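Local structure of methyltransferase-like protein 5 (Pyrococcus horikoshii, 1WY7) at residues Met118-Phe122 / Ser146-Ala150. The protein is a putative S-adenosylmethionine-dependent RNA methyltransferase that binds S-adenosyl-L-homocysteine, the product left after methyl transfer. Residues are numbered along the deposited sequence; the frame is centred on the assembly and turned at random.
Sequences MNPPF and SIHLA
With chi1 of -59°, CG of Phe122 stands anti to its own carbonyl carbon, and the ring reaches strand 143-149, where CE1 approaches O of Ile147 at 3.4 Å. That oxygen lies in the ring plane, at the edge, while CD1 of Leu149 sits over one face, displaced toward the rim; the two side chains are modelled too close there for the exact spacing to be trusted. CG2 of Ile147 also reaches CE1 of Phe122, at 4.2 Å. Exchanging the phenylalanine for an alanine would probably open a gap between the loop and the strand and leave CG2 of Ile147 without its aromatic neighbour. Asn119-Phe122 spells Asn-Pro-Pro-Phe, the NPPF form of motif IV in N6-adenine and related methyltransferases, placed after the fourth strand of the Rossmann-like sheet and packed against the fifth. Asn119 belongs to the S-adenosyl-L-homocysteine pocket. Its amide is hydrogen-bonded at both ends, OD1 to OG1 of Thr30 and ND2 to OH of Tyr28, and ND2 passes 4.1 Å from CB of Ile147. At the start of the loop, OG of Ser146, anti to the backbone N (chi1 -171°), lies 3.4 Å from CD of Pro120 and equally far from CE of Met118, a selenomethionine. The proline ring continues to His148, meeting CE1 with its CG at 4.0 Å, the two side chains crossing at about a right angle. Helix 131-140 packs on this side through Leu134, which touches both Met118 and His148, and Phe133, which touches Pro120. Between the backbones, CA of Ser146 makes a C-H···O contact of 3.3 Å to O of Met118.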
loop_
_atom_site.group_PDB
_atom_site.type_symbol
_atom_site.label_atom_id
_atom_site.label_comp_id
_atom_site.label_asym_id
_atom_site.label_seq_id
_atom_site.Cartn_x
_atom_site.Cartn_y
_atom_site.Cartn_z
HETATM N N MSE A 118 1.804 1.728 -0.216
HETATM C CA MSE A 118 1.711 0.473 0.497
HETATM C C MSE A 118 0.716 0.455 1.647
HETATM O O MSE A 118 0.460 1.473 2.295
HETATM C CB MSE A 118 3.106 0.052 1.023
HETATM C CG MSE A 118 3.802 1.050 1.970
HETATM SE SE MSE A 118 5.463 0.489 2.493
HETATM C CE MSE A 118 5.807 1.634 3.774
ATOM N N ASN A 119 0.158 -0.730 1.867
ATOM C CA ASN A 119 -0.765 -1.024 2.958
ATOM C C ASN A 119 -0.006 -2.179 3.614
ATOM O O ASN A 119 -0.396 -3.339 3.487
ATOM C CB ASN A 119 -2.111 -1.520 2.404
ATOM C CG ASN A 119 -3.112 -1.867 3.497
ATOM O OD1 ASN A 119 -4.205 -2.348 3.212
ATOM N ND2 ASN A 119 -2.747 -1.622 4.747
ATOM N N PRO A 120 1.107 -1.873 4.305
ATOM C CA PRO A 120 1.926 -2.895 4.965
ATOM C C PRO A 120 1.293 -3.472 6.212
ATOM O O PRO A 120 0.341 -2.916 6.740
ATOM C CB PRO A 120 3.220 -2.140 5.267
ATOM C CG PRO A 120 2.703 -0.769 5.637
ATOM C CD PRO A 120 1.622 -0.517 4.592
ATOM N N PRO A 121 1.800 -4.620 6.685
ATOM C CA PRO A 121 1.221 -5.198 7.901
ATOM C C PRO A 121 1.473 -4.207 9.028
ATOM O O PRO A 121 2.517 -3.554 9.051
ATOM C CB PRO A 121 2.004 -6.506 8.077
ATOM C CG PRO A 121 3.279 -6.258 7.354
ATOM C CD PRO A 121 2.842 -5.497 6.130
ATOM N N PHE A 122 0.517 -4.074 9.941
ATOM C CA PHE A 122 0.677 -3.141 11.044
ATOM C C PHE A 122 1.639 -3.678 12.109
ATOM O O PHE A 122 2.152 -2.924 12.936
ATOM C CB PHE A 122 -0.695 -2.803 11.636
ATOM C CG PHE A 122 -1.646 -2.195 10.633
ATOM C CD1 PHE A 122 -1.194 -1.248 9.716
ATOM C CD2 PHE A 122 -2.989 -2.563 10.606
ATOM C CE1 PHE A 122 -2.061 -0.676 8.785
ATOM C CE2 PHE A 122 -3.863 -1.994 9.680
ATOM C CZ PHE A 122 -3.396 -1.051 8.769
ATOM N N SER A 146 1.875 5.459 2.784
ATOM C CA SER A 146 1.635 4.257 3.555
ATOM C C SER A 146 0.436 4.386 4.470
ATOM O O SER A 146 -0.097 5.474 4.666
ATOM C CB SER A 146 2.882 3.906 4.379
ATOM O OG SER A 146 2.744 2.626 4.972
ATOM N N ILE A 147 0.005 3.257 5.023
ATOM C CA ILE A 147 -1.140 3.235 5.918
ATOM C C ILE A 147 -0.728 2.607 7.243
ATOM O O ILE A 147 -0.018 1.609 7.261
ATOM C CB ILE A 147 -2.307 2.428 5.299
ATOM C CG1 ILE A 147 -2.742 3.076 3.975
ATOM C CG2 ILE A 147 -3.471 2.369 6.268
ATOM C CD1 ILE A 147 -3.870 2.353 3.275
ATOM N N HIS A 148 -1.177 3.190 8.345
ATOM C CA HIS A 148 -0.840 2.682 9.670
ATOM C C HIS A 148 -1.964 2.939 10.661
ATOM O O HIS A 148 -2.843 3.767 10.420
ATOM C CB HIS A 148 0.434 3.353 10.174
ATOM C CG HIS A 148 1.623 3.100 9.306
ATOM N ND1 HIS A 148 2.357 1.933 9.378
ATOM C CD2 HIS A 148 2.164 3.824 8.299
ATOM C CE1 HIS A 148 3.296 1.952 8.450
ATOM N NE2 HIS A 148 3.201 3.086 7.780
ATOM N N LEU A 149 -1.915 2.218 11.776
ATOM C CA LEU A 149 -2.897 2.343 12.847
ATOM C C LEU A 149 -2.897 3.745 13.445
ATOM O O LEU A 149 -1.848 4.254 13.849
ATOM C CB LEU A 149 -2.579 1.336 13.950
ATOM C CG LEU A 149 -3.358 0.031 14.016
ATOM C CD1 LEU A 149 -3.602 -0.493 12.645
ATOM C CD2 LEU A 149 -2.587 -0.973 14.854
ATOM N N ALA A 150 -4.073 4.359 13.506
ATOM C CA ALA A 150 -4.214 5.695 14.065
ATOM C C ALA A 150 -4.169 5.639 15.588
ATOM O O ALA A 150 -5.156 5.931 16.252
ATOM C CB ALA A 150 -5.528 6.302 13.611
#